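Local coordinates for uncharacterized protein (Anabaena variabilis, PDB 3OT2) that is of unknown function but, as a putative member of the PD-(D/E)XK restriction endonuclease clan, may act as a nuclease that cleaves DNA, at residues A[66-71]-A[79-84]; A[106-111]-A[134-139]. One frame throughout, in Å; residues are numbered along the deposited sequence. Where two conformers were deposited one is given.

Contact 1 of 2, residues A[66-71]-A[79-84]; sequences FLELRC and VPDISV. With EDO (1,2-ethanediol), chain I.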
loop_
_atom_site.group_PDB
_atom_site.type_symbol
_atom_site.label_atom_id
_atom_site.label_comp_id
_atom_site.label_asym_id
_atom_site.label_seq_id
_atom_site.Cartn_x
_atom_site.Cartn_y
_atom_site.Cartn_z
ATOM N N PHE A 66 4.551 -5.479 22.068
ATOM C CA PHE A 66 3.396 -6.242 22.544
ATOM C C PHE A 66 2.697 -6.937 21.404
ATOM O O PHE A 66 2.509 -6.350 20.341
ATOM C CB PHE A 66 2.378 -5.318 23.242
ATOM C CG PHE A 66 2.901 -4.490 24.378
ATOM C CD1 PHE A 66 2.918 -4.995 25.671
ATOM C CD2 PHE A 66 3.360 -3.195 24.160
ATOM C CE1 PHE A 66 3.399 -4.224 26.716
ATOM C CE2 PHE A 66 3.857 -2.431 25.204
ATOM C CZ PHE A 66 3.865 -2.944 26.478
ATOM N N LEU A 67 2.284 -8.178 21.646
ATOM C CA LEU A 67 1.513 -8.986 20.717
ATOM C C LEU A 67 0.056 -8.677 20.855
ATOM O O LEU A 67 -0.461 -8.735 21.976
ATOM C CB LEU A 67 1.705 -10.484 21.046
ATOM C CG LEU A 67 2.879 -11.197 20.420
ATOM C CD1 LEU A 67 3.139 -12.507 21.110
ATOM C CD2 LEU A 67 2.589 -11.535 19.017
ATOM N N GLU A 68 -0.640 -8.426 19.726
ATOM C CA GLU A 68 -2.098 -8.297 19.709
ATOM C C GLU A 68 -2.666 -7.377 20.830
ATOM O O GLU A 68 -3.626 -7.749 21.514
ATOM C CB GLU A 68 -2.734 -9.693 19.838
ATOM C CG GLU A 68 -2.314 -10.709 18.784
ATOM C CD GLU A 68 -2.839 -10.448 17.389
ATOM O OE1 GLU A 68 -3.909 -9.816 17.276
ATOM O OE2 GLU A 68 -2.202 -10.900 16.409
ATOM N N LEU A 69 -2.103 -6.171 20.982
ATOM C CA LEU A 69 -2.560 -5.214 21.980
ATOM C C LEU A 69 -3.550 -4.233 21.337
ATOM O O LEU A 69 -3.286 -3.722 20.245
ATOM C CB LEU A 69 -1.339 -4.467 22.566
ATOM C CG LEU A 69 -1.602 -3.319 23.533
ATOM C CD1 LEU A 69 -2.065 -3.839 24.909
ATOM C CD2 LEU A 69 -0.369 -2.448 23.676
ATOM N N ARG A 70 -4.692 -3.976 22.007
ATOM C CA ARG A 70 -5.680 -3.031 21.499
ATOM C C ARG A 70 -5.210 -1.592 21.716
ATOM O O ARG A 70 -4.792 -1.234 22.815
ATOM C CB ARG A 70 -7.054 -3.269 22.142
ATOM C CG ARG A 70 -8.125 -2.252 21.727
ATOM C CD ARG A 70 -9.543 -2.668 22.132
ATOM N NE ARG A 70 -9.870 -4.022 21.684
ATOM C CZ ARG A 70 -10.281 -4.328 20.459
ATOM N NH1 ARG A 70 -10.461 -3.373 19.551
ATOM N NH2 ARG A 70 -10.512 -5.587 20.130
ATOM N N CYS A 71 -5.252 -0.789 20.653
ATOM C CA CYS A 71 -4.914 0.628 20.664
ATOM C C CYS A 71 -6.119 1.405 20.183
ATOM O O CYS A 71 -6.562 1.206 19.049
ATOM C CB CYS A 71 -3.676 0.900 19.814
ATOM S SG CYS A 71 -2.170 0.125 20.463
ATOM N N VAL A 79 -6.141 -3.452 16.656
ATOM C CA VAL A 79 -5.295 -4.454 17.287
ATOM C C VAL A 79 -4.149 -4.776 16.318
ATOM O O VAL A 79 -4.202 -5.798 15.627
ATOM C CB VAL A 79 -6.080 -5.725 17.726
ATOM C CG1 VAL A 79 -5.196 -6.652 18.563
ATOM C CG2 VAL A 79 -7.346 -5.371 18.498
ATOM N N PRO A 80 -3.085 -3.937 16.266
ATOM C CA PRO A 80 -1.960 -4.248 15.378
ATOM C C PRO A 80 -1.368 -5.606 15.740
ATOM O O PRO A 80 -1.405 -5.978 16.916
ATOM C CB PRO A 80 -0.961 -3.113 15.663
ATOM C CG PRO A 80 -1.789 -2.001 16.154
ATOM C CD PRO A 80 -2.846 -2.674 16.994
ATOM N N ASP A 81 -0.828 -6.343 14.751
ATOM C CA ASP A 81 -0.193 -7.626 15.044
ATOM C C ASP A 81 0.883 -7.432 16.146
ATOM O O ASP A 81 0.955 -8.224 17.098
ATOM C CB ASP A 81 0.414 -8.238 13.766
ATOM C CG ASP A 81 -0.601 -8.800 12.783
ATOM O OD1 ASP A 81 -1.753 -9.106 13.210
ATOM O OD2 ASP A 81 -0.240 -8.973 11.601
ATOM N N ILE A 82 1.699 -6.358 16.016
ATOM C CA ILE A 82 2.736 -5.976 17.000
ATOM C C ILE A 82 2.689 -4.473 17.166
ATOM O O ILE A 82 2.696 -3.749 16.182
ATOM C CB ILE A 82 4.164 -6.445 16.629
ATOM C CG1 ILE A 82 4.213 -7.963 16.351
ATOM C CG2 ILE A 82 5.208 -6.030 17.699
ATOM C CD1 ILE A 82 5.352 -8.369 15.489
ATOM N N SER A 83 2.642 -4.018 18.423
ATOM C CA SER A 83 2.702 -2.610 18.806
ATOM C C SER A 83 3.937 -2.391 19.656
ATOM O O SER A 83 4.153 -3.125 20.620
ATOM C CB SER A 83 1.458 -2.246 19.613
ATOM O OG SER A 83 0.397 -2.072 18.704
ATOM N N VAL A 84 4.739 -1.391 19.314
ATOM C CA VAL A 84 5.955 -1.086 20.072
ATOM C C VAL A 84 5.809 0.323 20.657
ATOM O O VAL A 84 5.504 1.279 19.936
ATOM C CB VAL A 84 7.268 -1.257 19.245
ATOM C CG1 VAL A 84 8.489 -1.226 20.158
ATOM C CG2 VAL A 84 7.262 -2.557 18.432
HETATM C C1 EDO I . -6.863 -7.826 23.262
HETATM O O1 EDO I . -7.342 -6.664 23.934
HETATM C C2 EDO I . -7.040 -7.612 21.773
HETATM O O2 EDO I . -6.612 -8.802 21.111
HETATM O O HOH W 1 -0.963 -4.547 19.081
#

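Contact 2 of 2, residues A[106-111]-A[134-139]; sequences PDWTIE and TQMGWL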
loop_
_atom_site.group_PDB
_atom_site.type_symbol
_atom_site.label_atom_id
_atom_site.label_comp_id
_atom_site.label_asym_id
_atom_site.label_seq_id
_atom_site.Cartn_x
_atom_site.Cartn_y
_atom_site.Cartn_z
ATOM N N PRO A 106 0.763 3.399 18.782
ATOM C CA PRO A 106 2.111 2.856 19.086
ATOM C C PRO A 106 3.212 3.747 18.524
ATOM O O PRO A 106 2.962 4.503 17.594
ATOM C CB PRO A 106 2.131 1.485 18.383
ATOM C CG PRO A 106 0.725 1.227 17.930
ATOM C CD PRO A 106 0.038 2.554 17.813
ATOM N N ASP A 107 4.437 3.642 19.038
ATOM C CA ASP A 107 5.552 4.377 18.434
ATOM C C ASP A 107 5.946 3.695 17.132
ATOM O O ASP A 107 6.387 4.335 16.183
ATOM C CB ASP A 107 6.742 4.417 19.410
ATOM C CG ASP A 107 6.475 5.399 20.510
ATOM O OD1 ASP A 107 6.636 6.616 20.261
ATOM O OD2 ASP A 107 5.968 4.968 21.581
ATOM N N TRP A 108 5.749 2.386 17.081
ATOM C CA TRP A 108 6.088 1.563 15.934
ATOM C C TRP A 108 5.033 0.463 15.791
ATOM O O TRP A 108 4.817 -0.315 16.729
ATOM C CB TRP A 108 7.513 1.000 16.127
ATOM C CG TRP A 108 8.060 0.093 15.054
ATOM C CD1 TRP A 108 7.639 -0.024 13.754
ATOM C CD2 TRP A 108 9.228 -0.733 15.180
ATOM N NE1 TRP A 108 8.435 -0.933 13.085
ATOM C CE2 TRP A 108 9.434 -1.362 13.935
ATOM C CE3 TRP A 108 10.115 -1.025 16.247
ATOM C CZ2 TRP A 108 10.489 -2.267 13.724
ATOM C CZ3 TRP A 108 11.167 -1.911 16.028
ATOM C CH2 TRP A 108 11.333 -2.535 14.792
ATOM N N THR A 109 4.330 0.447 14.642
ATOM C CA THR A 109 3.302 -0.560 14.389
ATOM C C THR A 109 3.818 -1.545 13.344
ATOM O O THR A 109 4.402 -1.135 12.347
ATOM C CB THR A 109 1.927 0.059 14.012
ATOM O OG1 THR A 109 0.982 -0.998 13.856
ATOM C CG2 THR A 109 1.943 0.851 12.692
ATOM N N ILE A 110 3.615 -2.840 13.580
ATOM C CA ILE A 110 4.029 -3.870 12.625
ATOM C C ILE A 110 2.824 -4.731 12.293
ATOM O O ILE A 110 2.190 -5.279 13.189
ATOM C CB ILE A 110 5.225 -4.715 13.129
ATOM C CG1 ILE A 110 6.455 -3.820 13.426
ATOM C CG2 ILE A 110 5.563 -5.831 12.133
ATOM C CD1 ILE A 110 7.394 -4.396 14.372
ATOM N N GLU A 111 2.502 -4.813 10.993
ATOM C CA GLU A 111 1.407 -5.611 10.473
ATOM C C GLU A 111 1.973 -6.656 9.558
ATOM O O GLU A 111 2.836 -6.358 8.734
ATOM C CB GLU A 111 0.380 -4.740 9.731
ATOM C CG GLU A 111 -0.258 -3.671 10.612
ATOM C CD GLU A 111 -1.349 -4.143 11.565
ATOM O OE1 GLU A 111 -1.475 -5.367 11.816
ATOM O OE2 GLU A 111 -2.069 -3.271 12.087
ATOM N N THR A 134 2.371 7.904 15.429
ATOM C CA THR A 134 3.263 6.750 15.258
ATOM C C THR A 134 4.506 7.196 14.474
ATOM O O THR A 134 4.398 7.955 13.513
ATOM C CB THR A 134 2.508 5.599 14.607
ATOM O OG1 THR A 134 1.460 5.205 15.501
ATOM C CG2 THR A 134 3.393 4.390 14.297
ATOM N N GLN A 135 5.692 6.753 14.924
ATOM C CA GLN A 135 6.947 7.109 14.272
ATOM C C GLN A 135 7.146 6.290 13.022
ATOM O O GLN A 135 7.692 6.796 12.053
ATOM C CB GLN A 135 8.162 6.893 15.203
ATOM C CG GLN A 135 8.051 7.535 16.591
ATOM C CD GLN A 135 9.282 7.262 17.435
ATOM O OE1 GLN A 135 10.413 7.118 16.931
ATOM N NE2 GLN A 135 9.098 7.238 18.763
HETATM N N MSE A 136 6.786 5.005 13.058
HETATM C CA MSE A 136 7.015 4.130 11.908
HETATM C C MSE A 136 5.994 3.018 11.833
HETATM O O MSE A 136 5.573 2.470 12.851
HETATM C CB MSE A 136 8.440 3.505 11.976
HETATM C CG MSE A 136 8.765 2.623 10.745
HETATM SE SE MSE A 136 10.569 1.919 10.792
HETATM C CE MSE A 136 11.548 3.523 10.277
ATOM N N GLY A 137 5.654 2.659 10.605
ATOM C CA GLY A 137 4.823 1.507 10.312
ATOM C C GLY A 137 5.589 0.540 9.436
ATOM O O GLY A 137 6.344 0.960 8.557
ATOM N N TRP A 138 5.449 -0.760 9.714
ATOM C CA TRP A 138 5.963 -1.840 8.884
ATOM C C TRP A 138 4.812 -2.664 8.363
ATOM O O TRP A 138 3.979 -3.112 9.156
ATOM C CB TRP A 138 6.883 -2.802 9.681
ATOM C CG TRP A 138 8.345 -2.459 9.788
ATOM C CD1 TRP A 138 8.954 -1.271 9.511
ATOM C CD2 TRP A 138 9.357 -3.321 10.308
ATOM N NE1 TRP A 138 10.304 -1.366 9.754
ATOM C CE2 TRP A 138 10.581 -2.624 10.236
ATOM C CE3 TRP A 138 9.354 -4.654 10.771
ATOM C CZ2 TRP A 138 11.800 -3.210 10.613
ATOM C CZ3 TRP A 138 10.558 -5.236 11.138
ATOM C CH2 TRP A 138 11.764 -4.516 11.062
ATOM N N LEU A 139 4.772 -2.890 7.053
ATOM C CA LEU A 139 3.806 -3.802 6.454
ATOM C C LEU A 139 4.633 -4.932 5.864
ATOM O O LEU A 139 5.344 -4.733 4.874
ATOM C CB LEU A 139 2.870 -3.139 5.415
ATOM C CG LEU A 139 1.930 -4.105 4.654
ATOM C CD1 LEU A 139 1.153 -4.998 5.596
ATOM C CD2 LEU A 139 0.986 -3.348 3.763
#

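Contact 1 of 2, residues A[66-71]-A[79-84]
F66 and S83 form a hydrogen-bonded pair between antiparallel strands 63-67 and 82-86: F66 N gives its hydrogen to S83 O at 2.8 Å, and S83 N returns a bond to F66 O. L67 and I82 make the following non-hydrogen-bonded pair, their aliphatic side chains suited to the face covered by helix 40-57. The last direct backbone bond, E68 N to D81 O at 3.1 Å, is straight at the hydrogen (177°) but arrives from above the carbonyl plane. Beyond it a water bridges the segments, donating to L69 O (2.7 Å) and P80 O and accepting from S83 OG; serine suits this place because its small side chain supplies that donor.

Van der Waals contact centres on V79, whose two branches divide the work. CG1, anti to the backbone N (chi1 -172°), lies 3.5 Å from E68 C, while CG2 sits over one face of the R70 guanidinium, 3.6 Å from NH2. R70 NE forms a salt bridge with E20, NH2 bonds S25 O, and the side chain also touches bound butanediol.

Among the charged groups, E68 and D81 run side by side, OE2 and OD1 3.7 Å apart with their carboxylate planes turned by 51°. K35 forms salt bridges to both acids, Q46 holds E68, and H42 with the amide of I112 holds the other oxygen of D81. P80-D81 would correspond to the "PD" of the clan's signature, with E111 a probable second acid; D81 is therefore consistent with part of a nuclease site, and K35 probably offsets the paired carboxylates.

Contact 2 of 2, residues A[106-111]-A[134-139]
W108-E111 and M136-L139 run side by side as parallel strands, their segment axes 4.7 Å apart and only 9° from exact alignment. T109 sits between two partners, its N bonded to M136 O (3.0 Å) and its O to W138 N, and E111 N continues the pattern to W138 O. At the entrance, D107 O accepts from both Q135 N and M136 N; there D107 and W108 together face V84 in a classic beta bulge. T134 OG1 donates to P106 O at 2.7 Å, in the carbonyl plane. Q135, extended beyond CG, brings NE2 to the anti side of D107 OD1 (2.9 Å), while R89 and the amide of I86 hold the other carboxylate oxygen.

These are the two strands of a beta-alpha-beta unit whose helix, 119-131, packs on the face bearing E111 and L139. On that face G137 lies beside T109 CG2, where a side chain would come close.

The other face bears W108, I110, M136 and W138, and the two indoles meet on it. W108, CG anti to the backbone N (chi1 179°), drives its edge onto the face of W138 in a T-shaped pair, planes 84° apart and W108 CZ2 3.5 Å from W138 CZ2. I110 CG1 lies 3.9 Å from W138 CB, the two side chains pointing the same way. A leucine in place of W138 would probably leave the W108 edge without an aromatic face and P167 O without its indole donor. M136, present as selenomethionine, adds a Met-aromatic contact, its flexible chain setting SE obliquely 4.7 Å from the centroid of the W108 five-membered ring.

Overall arrangement
From the N terminus, strand 63-67 leads into contact 1, which closes a short loop through the small hairpin 71-73/76-78 and returns the chain as strand 82-86. A longer excursion brings it back as strand 108-112; helix 119-131 then carries it over to strand 136-141, where contact 2 closes the crossover. The two contacts lie in series, neither nesting nor crossing. They are stitched together because strand 82-86 also pairs with 108-112: V84 N probably bonds W108 O, and I110 N probably bonds I82 O. Four consecutive strands of the mixed sheet are thus joined, and E111 OE1 accepts from the backbone N of D81, bringing these two acidic residues next to each other.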